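Local atomic coordinates of 4-carboxymuconolactone decarboxylase (Sinorhizobium meliloti, PDB entry 4G9Q), a protein that belongs to the carboxymuconolactone decarboxylase family and may act in benzoate degradation or have peroxiredoxin-like activity, its precise reaction being unsettled. Residues A[114-119]-A[191-196]; A[202-207]-A[224-229]; A[59-64]-A[245-250]. All blocks are in the same frame, centred on the assembly; numbering follows the deposited sequence.

Contact 1: residues A[114-119]-A[191-196]; sequences ITHLAY and DLWLRP
The imidazole of His116 points its edge at the indole face of Trp193, a T-shaped (edge-to-face) pair whose planes meet at 87°. His116 CE1 makes the closest touch, 3.7 Å from Trp193 CZ2, and sits above the indole displaced toward the rim. CG of His116 lies anti to the backbone N (chi1 -170°), which swings the ring off helix 107-120 toward the other segment. Leu192 runs across this side chain at about a right angle, its CD2 methyl 3.4 Å from His116 ND1. Leu192 and Tyr119 slide past each other in opposite directions, Leu192 CD2 3.7 Å from Tyr119 CD2, while the second branch, Leu192 CD1, lies 4.0 Å from His116 CA. In this all-helical fold the contact joins the two regions that match the carboxymuconolactone decarboxylase family: helix 107-120 from the first, helix 178-192 with the type I turn Leu192-Arg195 from the second. Trp193 NE1 is hydrogen-bonded to Tyr120 OH, and His116 NE2 to Thr207 OG1, so each ring also has a hydrogen-bond partner outside the two segments. With an alanine in place of His116, the indole face would probably lose its edge partner, a gap open beside Leu192 CD2, and Thr207 be left without its imidazole mate. Arg60 of the second subunit reaches in as well: its NH1 hydrogen-bonds Tyr119 OH and its NH2 forms a salt bridge with Asp191 OD2.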
loop_
_atom_site.group_PDB
_atom_site.type_symbol
_atom_site.label_atom_id
_atom_site.label_comp_id
_atom_site.label_asym_id
_atom_site.label_seq_id
_atom_site.Cartn_x
_atom_site.Cartn_y
_atom_site.Cartn_z
ATOM N N ILE A 114 -9.866 0.869 -15.789
ATOM C CA ILE A 114 -8.697 1.727 -15.602
ATOM C C ILE A 114 -9.122 3.171 -15.290
ATOM O O ILE A 114 -8.648 3.766 -14.326
ATOM C CB ILE A 114 -7.741 1.624 -16.814
ATOM C CG1 ILE A 114 -7.169 0.200 -16.869
ATOM C CG2 ILE A 114 -6.617 2.664 -16.723
ATOM C CD1 ILE A 114 -6.552 -0.201 -18.197
ATOM N N THR A 115 -10.043 3.713 -16.085
ATOM C CA THR A 115 -10.521 5.079 -15.864
ATOM C C THR A 115 -11.228 5.226 -14.521
ATOM O O THR A 115 -11.015 6.209 -13.799
ATOM C CB THR A 115 -11.429 5.531 -17.013
ATOM O OG1 THR A 115 -10.667 5.514 -18.225
ATOM C CG2 THR A 115 -11.969 6.935 -16.771
ATOM N N HIS A 116 -12.068 4.248 -14.191
ATOM C CA HIS A 116 -12.783 4.251 -12.931
ATOM C C HIS A 116 -11.816 4.247 -11.751
ATOM O O HIS A 116 -11.996 4.993 -10.788
ATOM C CB HIS A 116 -13.724 3.045 -12.836
ATOM C CG HIS A 116 -14.655 3.113 -11.669
ATOM N ND1 HIS A 116 -15.744 3.955 -11.640
ATOM C CD2 HIS A 116 -14.645 2.465 -10.479
ATOM C CE1 HIS A 116 -16.366 3.826 -10.481
ATOM N NE2 HIS A 116 -15.721 2.926 -9.760
ATOM N N LEU A 117 -10.785 3.413 -11.842
ATOM C CA LEU A 117 -9.835 3.289 -10.743
ATOM C C LEU A 117 -8.820 4.427 -10.658
ATOM O O LEU A 117 -8.156 4.567 -9.635
ATOM C CB LEU A 117 -9.168 1.909 -10.735
ATOM C CG LEU A 117 -10.162 0.766 -10.468
ATOM C CD1 LEU A 117 -9.420 -0.549 -10.385
ATOM C CD2 LEU A 117 -11.002 1.005 -9.208
ATOM N N ALA A 118 -8.722 5.254 -11.704
ATOM C CA ALA A 118 -7.975 6.516 -11.591
ATOM C C ALA A 118 -8.566 7.342 -10.449
ATOM O O ALA A 118 -7.836 7.936 -9.645
ATOM C CB ALA A 118 -8.026 7.296 -12.895
ATOM N N TYR A 119 -9.894 7.345 -10.365
ATOM C CA TYR A 119 -10.592 8.081 -9.317
ATOM C C TYR A 119 -10.597 7.344 -7.983
ATOM O O TYR A 119 -10.421 7.963 -6.940
ATOM C CB TYR A 119 -12.027 8.384 -9.742
ATOM C CG TYR A 119 -12.113 9.360 -10.888
ATOM C CD1 TYR A 119 -12.163 10.738 -10.654
ATOM C CD2 TYR A 119 -12.147 8.908 -12.205
ATOM C CE1 TYR A 119 -12.249 11.644 -11.720
ATOM C CE2 TYR A 119 -12.224 9.801 -13.270
ATOM C CZ TYR A 119 -12.273 11.159 -13.022
ATOM O OH TYR A 119 -12.359 12.029 -14.079
ATOM N N ASP A 191 -21.301 11.917 -13.336
ATOM C CA ASP A 191 -20.555 11.574 -14.551
ATOM C C ASP A 191 -20.017 10.147 -14.529
ATOM O O ASP A 191 -20.590 9.268 -15.170
ATOM C CB ASP A 191 -19.428 12.583 -14.848
ATOM C CG ASP A 191 -18.619 12.209 -16.089
ATOM O OD1 ASP A 191 -19.159 11.501 -16.967
ATOM O OD2 ASP A 191 -17.439 12.615 -16.193
ATOM N N LEU A 192 -18.927 9.916 -13.787
ATOM C CA LEU A 192 -18.262 8.609 -13.771
ATOM C C LEU A 192 -19.234 7.433 -13.598
ATOM O O LEU A 192 -19.184 6.468 -14.369
ATOM C CB LEU A 192 -17.152 8.568 -12.698
ATOM C CG LEU A 192 -16.270 7.307 -12.629
ATOM C CD1 LEU A 192 -15.421 7.136 -13.881
ATOM C CD2 LEU A 192 -15.388 7.348 -11.382
ATOM N N TRP A 193 -20.125 7.533 -12.612
ATOM C CA TRP A 193 -21.048 6.447 -12.274
ATOM C C TRP A 193 -22.157 6.253 -13.303
ATOM O O TRP A 193 -22.811 5.212 -13.320
ATOM C CB TRP A 193 -21.626 6.634 -10.863
ATOM C CG TRP A 193 -20.653 6.177 -9.822
ATOM C CD1 TRP A 193 -19.800 6.951 -9.096
ATOM C CD2 TRP A 193 -20.409 4.826 -9.425
ATOM N NE1 TRP A 193 -19.041 6.164 -8.255
ATOM C CE2 TRP A 193 -19.395 4.854 -8.439
ATOM C CE3 TRP A 193 -20.962 3.592 -9.792
ATOM C CZ2 TRP A 193 -18.915 3.691 -7.820
ATOM C CZ3 TRP A 193 -20.481 2.433 -9.176
ATOM C CH2 TRP A 193 -19.469 2.498 -8.200
ATOM N N LEU A 194 -22.338 7.247 -14.168
ATOM C CA LEU A 194 -23.332 7.178 -15.243
ATOM C C LEU A 194 -22.727 6.818 -16.602
ATOM O O LEU A 194 -23.450 6.669 -17.596
ATOM C CB LEU A 194 -24.088 8.509 -15.335
ATOM C CG LEU A 194 -24.700 9.011 -14.023
ATOM C CD1 LEU A 194 -25.352 10.374 -14.235
ATOM C CD2 LEU A 194 -25.696 7.997 -13.432
ATOM N N ARG A 195 -21.405 6.670 -16.656
ATOM C CA ARG A 195 -20.750 6.263 -17.892
ATOM C C ARG A 195 -21.159 4.831 -18.255
ATOM O O ARG A 195 -21.105 3.938 -17.410
ATOM C CB ARG A 195 -19.232 6.418 -17.774
ATOM C CG ARG A 195 -18.762 7.879 -17.821
ATOM C CD ARG A 195 -17.264 7.995 -17.503
ATOM N NE ARG A 195 -16.456 7.186 -18.418
ATOM C CZ ARG A 195 -16.031 7.584 -19.615
ATOM N NH1 ARG A 195 -16.306 8.806 -20.068
ATOM N NH2 ARG A 195 -15.318 6.755 -20.362
ATOM N N PRO A 196 -21.610 4.612 -19.503
ATOM C CA PRO A 196 -22.199 3.301 -19.834
ATOM C C PRO A 196 -21.212 2.155 -20.104
ATOM O O PRO A 196 -21.634 1.002 -20.231
ATOM C CB PRO A 196 -23.023 3.602 -21.096
ATOM C CG PRO A 196 -22.292 4.743 -21.747
ATOM C CD PRO A 196 -21.816 5.599 -20.583
#

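Contact 2: residues A[202-207]-A[224-229]; sequences DRSLVT and LNKALD
Ser204 and Ala227 meet where helices 200-213 and 220-229, successive in the chain and running in roughly opposite directions, fold together as a helical hairpin. Both residues direct their CB atoms at the opposing helix, and because both are small the backbones come very near, with Ser204 CA 4.9 Å from Ala227 CA. Ser204 CB rests against the other main chain, 3.5 Å from Ala227 CA, and the two CB atoms lie side by side at 3.7 Å. The hydroxyl of Ser204 sits beside its own backbone N (chi1 -73°), a turn that brings Ser204 OG toward Lys226, 3.8 Å from CG of that lysine. This is a van der Waals approach; the polar partners of OG are weak ones, Pro200 O one turn back and Asn230 ND2 just past the second helix.

Lys226 stays extended from its helix until the last bond, where chi4 of 62° bends the ammonium group. Its aliphatic part thus passes beside the serine, and its charge makes a cation-pi contact with Trp193. Helix 220-229 has a further neighbour in helix 250-267, where Leu228 packs on Val263. Helix 200-213 is also tied to helix 107-120, Arg203 NH2 forming a salt bridge with Glu112 OE2. Arg203 also serves through its backbone: Arg203 O takes Thr207 N from one face of its plane and Thr207 OG1, a 2.7 Å bond tilted 30° out of that plane, from the opposite face.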
loop_
_atom_site.group_PDB
_atom_site.type_symbol
_atom_site.label_atom_id
_atom_site.label_comp_id
_atom_site.label_asym_id
_atom_site.label_seq_id
_atom_site.Cartn_x
_atom_site.Cartn_y
_atom_site.Cartn_z
ATOM N N ASP A 202 -21.180 -4.026 -12.703
ATOM C CA ASP A 202 -19.759 -4.257 -12.932
ATOM C C ASP A 202 -18.891 -3.122 -12.392
ATOM O O ASP A 202 -17.789 -3.366 -11.902
ATOM C CB ASP A 202 -19.485 -4.476 -14.419
ATOM C CG ASP A 202 -20.158 -5.726 -14.955
ATOM O OD1 ASP A 202 -20.169 -6.748 -14.239
ATOM O OD2 ASP A 202 -20.671 -5.693 -16.092
ATOM N N ARG A 203 -19.384 -1.889 -12.485
ATOM C CA ARG A 203 -18.663 -0.749 -11.912
ATOM C C ARG A 203 -18.595 -0.874 -10.388
ATOM O O ARG A 203 -17.561 -0.600 -9.781
ATOM C CB ARG A 203 -19.299 0.580 -12.329
ATOM C CG ARG A 203 -18.403 1.790 -12.079
ATOM C CD ARG A 203 -19.045 3.090 -12.568
ATOM N NE ARG A 203 -19.227 3.112 -14.022
ATOM C CZ ARG A 203 -18.287 3.464 -14.900
ATOM N NH1 ARG A 203 -17.070 3.819 -14.494
ATOM N NH2 ARG A 203 -18.565 3.446 -16.196
ATOM N N SER A 204 -19.694 -1.312 -9.782
ATOM C CA SER A 204 -19.720 -1.572 -8.345
ATOM C C SER A 204 -18.803 -2.740 -7.986
ATOM O O SER A 204 -18.109 -2.694 -6.967
ATOM C CB SER A 204 -21.149 -1.840 -7.876
ATOM O OG SER A 204 -21.904 -0.635 -7.869
ATOM N N LEU A 205 -18.805 -3.778 -8.826
ATOM C CA LEU A 205 -17.924 -4.933 -8.638
ATOM C C LEU A 205 -16.449 -4.517 -8.587
ATOM O O LEU A 205 -15.726 -4.894 -7.666
ATOM C CB LEU A 205 -18.155 -5.981 -9.737
ATOM C CG LEU A 205 -17.280 -7.240 -9.702
ATOM C CD1 LEU A 205 -17.489 -8.005 -8.397
ATOM C CD2 LEU A 205 -17.565 -8.133 -10.900
ATOM N N VAL A 206 -16.007 -3.740 -9.572
ATOM C CA VAL A 206 -14.609 -3.295 -9.592
ATOM C C VAL A 206 -14.288 -2.376 -8.405
ATOM O O VAL A 206 -13.186 -2.435 -7.858
ATOM C CB VAL A 206 -14.174 -2.661 -10.952
ATOM C CG1 VAL A 206 -14.180 -3.712 -12.070
ATOM C CG2 VAL A 206 -15.031 -1.480 -11.334
ATOM N N THR A 207 -15.257 -1.550 -8.005
ATOM C CA THR A 207 -15.084 -0.662 -6.854
ATOM C C THR A 207 -14.906 -1.461 -5.561
ATOM O O THR A 207 -13.946 -1.226 -4.824
ATOM C CB THR A 207 -16.242 0.350 -6.709
ATOM O OG1 THR A 207 -16.414 1.047 -7.949
ATOM C CG2 THR A 207 -15.949 1.361 -5.598
ATOM N N LEU A 224 -20.907 -1.795 -1.275
ATOM C CA LEU A 224 -21.484 -3.141 -1.285
ATOM C C LEU A 224 -23.008 -3.075 -1.385
ATOM O O LEU A 224 -23.615 -3.833 -2.140
ATOM C CB LEU A 224 -21.041 -3.958 -0.070
ATOM C CG LEU A 224 -21.626 -5.373 0.045
ATOM C CD1 LEU A 224 -21.278 -6.240 -1.166
ATOM C CD2 LEU A 224 -21.148 -6.023 1.331
ATOM N N ASN A 225 -23.620 -2.158 -0.638
ATOM C CA ASN A 225 -25.053 -1.913 -0.782
ATOM C C ASN A 225 -25.396 -1.557 -2.220
ATOM O O ASN A 225 -26.342 -2.090 -2.789
ATOM C CB ASN A 225 -25.529 -0.813 0.167
ATOM C CG ASN A 225 -25.812 -1.325 1.559
ATOM O OD1 ASN A 225 -25.257 -0.829 2.540
ATOM N ND2 ASN A 225 -26.686 -2.317 1.657
ATOM N N LYS A 226 -24.595 -0.674 -2.811
ATOM C CA LYS A 226 -24.794 -0.265 -4.198
ATOM C C LYS A 226 -24.664 -1.446 -5.168
ATOM O O LYS A 226 -25.467 -1.581 -6.088
ATOM C CB LYS A 226 -23.828 0.870 -4.555
ATOM C CG LYS A 226 -24.195 1.640 -5.815
ATOM C CD LYS A 226 -23.310 2.875 -5.975
ATOM C CE LYS A 226 -23.586 3.615 -7.287
ATOM N NZ LYS A 226 -24.989 4.130 -7.385
ATOM N N ALA A 227 -23.670 -2.305 -4.940
ATOM C CA ALA A 227 -23.460 -3.501 -5.757
ATOM C C ALA A 227 -24.653 -4.450 -5.686
ATOM O O ALA A 227 -25.100 -4.980 -6.704
ATOM C CB ALA A 227 -22.183 -4.228 -5.315
ATOM N N LEU A 228 -25.158 -4.659 -4.473
ATOM C CA LEU A 228 -26.308 -5.533 -4.263
ATOM C C LEU A 228 -27.560 -4.923 -4.895
ATOM O O LEU A 228 -28.315 -5.634 -5.558
ATOM C CB LEU A 228 -26.506 -5.825 -2.771
ATOM C CG LEU A 228 -25.382 -6.614 -2.077
ATOM C CD1 LEU A 228 -25.540 -6.554 -0.568
ATOM C CD2 LEU A 228 -25.296 -8.077 -2.550
ATOM N N ASP A 229 -27.747 -3.612 -4.714
ATOM C CA ASP A 229 -28.820 -2.862 -5.395
ATOM C C ASP A 229 -28.714 -3.013 -6.914
ATOM O O ASP A 229 -29.731 -3.130 -7.604
ATOM C CB ASP A 229 -28.778 -1.365 -5.051
ATOM C CG ASP A 229 -29.163 -1.059 -3.609
ATOM O OD1 ASP A 229 -29.666 -1.949 -2.886
ATOM O OD2 ASP A 229 -28.949 0.101 -3.192
#

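Contact 3: residues A[59-64]-A[245-250]; sequences QRLYGD and AFYAGW
Helix 51-65, widened here by a pi-type turn at 59-64, packs against helix 234-248 through Leu61, which meets Phe246 and Tyr247 and so ties the first family region to the second. With chi1 at -174°, Leu61 turns its CG away from its own amide nitrogen and beside the carbonyl carbon, sending both methyls across the helix interface. Leu61 CD1 slips in between the two aromatic residues, 3.8 Å from Phe246 CB and equally far from Tyr247 CE2. Leu61 CD2 takes the phenol end, 3.6 Å from Tyr247 OH, with the two side chains at about a right angle. Tyr62 also crosses Tyr247 nearly perpendicularly, but Tyr62 OH and Tyr247 OH stand 3.8 Å apart and are bridged instead by Tyr96 OH, hydrogen-bonded to both; Tyr247 OH is further bonded to Trp66 NE1. Tyr183 of the third subunit meets Phe246 edge-to-face at the trimer interface. Within the chain, Trp250 CZ3 lies 3.8 Å above the plane of the Phe246 ring, over its centre.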
loop_
_atom_site.group_PDB
_atom_site.type_symbol
_atom_site.label_atom_id
_atom_site.label_comp_id
_atom_site.label_asym_id
_atom_site.label_seq_id
_atom_site.Cartn_x
_atom_site.Cartn_y
_atom_site.Cartn_z
ATOM N N GLN A 59 -2.522 -25.938 -8.088
ATOM C CA GLN A 59 -3.544 -26.784 -7.476
ATOM C C GLN A 59 -4.637 -26.035 -6.721
ATOM O O GLN A 59 -5.798 -26.444 -6.753
ATOM C CB GLN A 59 -2.901 -27.830 -6.570
ATOM C CG GLN A 59 -1.989 -28.787 -7.323
ATOM C CD GLN A 59 -1.484 -29.915 -6.459
ATOM O OE1 GLN A 59 -1.625 -29.885 -5.235
ATOM N NE2 GLN A 59 -0.885 -30.925 -7.091
ATOM N N ARG A 60 -4.261 -24.962 -6.029
ATOM C CA ARG A 60 -5.205 -24.219 -5.196
ATOM C C ARG A 60 -5.774 -22.997 -5.903
ATOM O O ARG A 60 -6.990 -22.873 -6.045
ATOM C CB ARG A 60 -4.558 -23.807 -3.874
ATOM C CG ARG A 60 -4.166 -24.994 -3.018
ATOM C CD ARG A 60 -3.621 -24.550 -1.684
ATOM N NE ARG A 60 -3.572 -25.689 -0.777
ATOM C CZ ARG A 60 -3.160 -25.645 0.487
ATOM N NH1 ARG A 60 -2.725 -24.511 1.028
ATOM N NH2 ARG A 60 -3.192 -26.751 1.213
ATOM N N LEU A 61 -4.902 -22.094 -6.344
ATOM C CA LEU A 61 -5.370 -20.850 -6.948
ATOM C C LEU A 61 -6.122 -21.118 -8.249
ATOM O O LEU A 61 -7.302 -20.788 -8.374
ATOM C CB LEU A 61 -4.218 -19.863 -7.160
ATOM C CG LEU A 61 -4.624 -18.471 -7.655
ATOM C CD1 LEU A 61 -5.642 -17.810 -6.718
ATOM C CD2 LEU A 61 -3.383 -17.606 -7.845
ATOM N N TYR A 62 -5.452 -21.752 -9.204
ATOM C CA TYR A 62 -6.091 -22.035 -10.479
ATOM C C TYR A 62 -6.975 -23.275 -10.472
ATOM O O TYR A 62 -8.024 -23.291 -11.121
ATOM C CB TYR A 62 -5.054 -22.050 -11.604
ATOM C CG TYR A 62 -4.759 -20.646 -12.039
ATOM C CD1 TYR A 62 -5.525 -20.038 -13.038
ATOM C CD2 TYR A 62 -3.768 -19.895 -11.413
ATOM C CE1 TYR A 62 -5.285 -18.737 -13.427
ATOM C CE2 TYR A 62 -3.518 -18.585 -11.794
ATOM C CZ TYR A 62 -4.280 -18.017 -12.804
ATOM O OH TYR A 62 -4.041 -16.726 -13.193
ATOM N N GLY A 63 -6.571 -24.289 -9.712
ATOM C CA GLY A 63 -7.269 -25.573 -9.698
ATOM C C GLY A 63 -8.511 -25.607 -8.828
ATOM O O GLY A 63 -9.378 -26.474 -9.002
ATOM N N ASP A 64 -8.601 -24.673 -7.883
ATOM C CA ASP A 64 -9.723 -24.643 -6.949
ATOM C C ASP A 64 -10.438 -23.292 -6.930
ATOM O O ASP A 64 -11.602 -23.206 -7.327
ATOM C CB ASP A 64 -9.274 -25.070 -5.546
ATOM C CG ASP A 64 -10.424 -25.561 -4.683
ATOM O OD1 ASP A 64 -11.213 -24.725 -4.200
ATOM O OD2 ASP A 64 -10.537 -26.791 -4.482
ATOM N N ALA A 245 -8.880 -12.903 -0.968
ATOM C CA ALA A 245 -7.987 -13.429 0.076
ATOM C C ALA A 245 -6.658 -13.861 -0.539
ATOM O O ALA A 245 -5.590 -13.669 0.050
ATOM C CB ALA A 245 -8.633 -14.593 0.806
ATOM N N PHE A 246 -6.732 -14.425 -1.739
ATOM C CA PHE A 246 -5.542 -14.910 -2.432
ATOM C C PHE A 246 -4.766 -13.791 -3.101
ATOM O O PHE A 246 -3.541 -13.730 -2.985
ATOM C CB PHE A 246 -5.914 -16.018 -3.423
ATOM C CG PHE A 246 -6.516 -17.222 -2.760
ATOM C CD1 PHE A 246 -5.722 -18.326 -2.440
ATOM C CD2 PHE A 246 -7.861 -17.237 -2.406
ATOM C CE1 PHE A 246 -6.268 -19.430 -1.803
ATOM C CE2 PHE A 246 -8.415 -18.337 -1.761
ATOM C CZ PHE A 246 -7.613 -19.437 -1.458
ATOM N N TYR A 247 -5.478 -12.888 -3.771
ATOM C CA TYR A 247 -4.826 -11.804 -4.515
ATOM C C TYR A 247 -4.424 -10.602 -3.675
ATOM O O TYR A 247 -3.481 -9.897 -4.027
ATOM C CB TYR A 247 -5.674 -11.383 -5.717
ATOM C CG TYR A 247 -5.574 -12.394 -6.831
ATOM C CD1 TYR A 247 -4.495 -12.373 -7.716
ATOM C CD2 TYR A 247 -6.530 -13.405 -6.971
ATOM C CE1 TYR A 247 -4.380 -13.318 -8.730
ATOM C CE2 TYR A 247 -6.422 -14.360 -7.981
ATOM C CZ TYR A 247 -5.353 -14.311 -8.856
ATOM O OH TYR A 247 -5.248 -15.252 -9.859
ATOM N N ALA A 248 -5.127 -10.376 -2.568
ATOM C CA ALA A 248 -4.867 -9.208 -1.736
ATOM C C ALA A 248 -4.472 -9.576 -0.306
ATOM O O ALA A 248 -4.255 -8.694 0.523
ATOM C CB ALA A 248 -6.070 -8.273 -1.747
ATOM N N GLY A 249 -4.359 -10.875 -0.031
ATOM C CA GLY A 249 -3.923 -11.348 1.280
ATOM C C GLY A 249 -5.088 -11.638 2.208
ATOM O O GLY A 249 -6.121 -10.966 2.153
ATOM N N TRP A 250 -4.913 -12.638 3.072
ATOM C CA TRP A 250 -5.965 -13.061 3.996
ATOM C C TRP A 250 -6.500 -11.919 4.876
ATOM O O TRP A 250 -7.717 -11.769 5.003
ATOM C CB TRP A 250 -5.498 -14.239 4.871
ATOM C CG TRP A 250 -6.405 -15.419 4.776
ATOM C CD1 TRP A 250 -7.322 -15.835 5.694
ATOM C CD2 TRP A 250 -6.484 -16.334 3.680
ATOM N NE1 TRP A 250 -7.972 -16.967 5.236
ATOM C CE2 TRP A 250 -7.479 -17.286 3.999
ATOM C CE3 TRP A 250 -5.816 -16.434 2.453
ATOM C CZ2 TRP A 250 -7.813 -18.338 3.137
ATOM C CZ3 TRP A 250 -6.150 -17.471 1.590
ATOM C CH2 TRP A 250 -7.142 -18.414 1.943
#

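From the N terminus, segment 59-64 on helix 51-65 opens contact 3, whose loop closes only at 245-250, 181 residues on. Everything else lies inside it: contact 1 runs from 114-119 to 191-196, and contact 2 then opens at 202-207 and closes at 224-229, so these two are in series and none of the loops cross. Contacts 1 and 3 join the first family region to the second at places about 28 Å apart, centre to centre, on opposite sides of the chain's centre. Contact 2 is local to the second region, but its helix 200-213 touches contact 1 directly, Arg203 NH2 probably hydrogen-bonding Arg195 O at 2.9 Å.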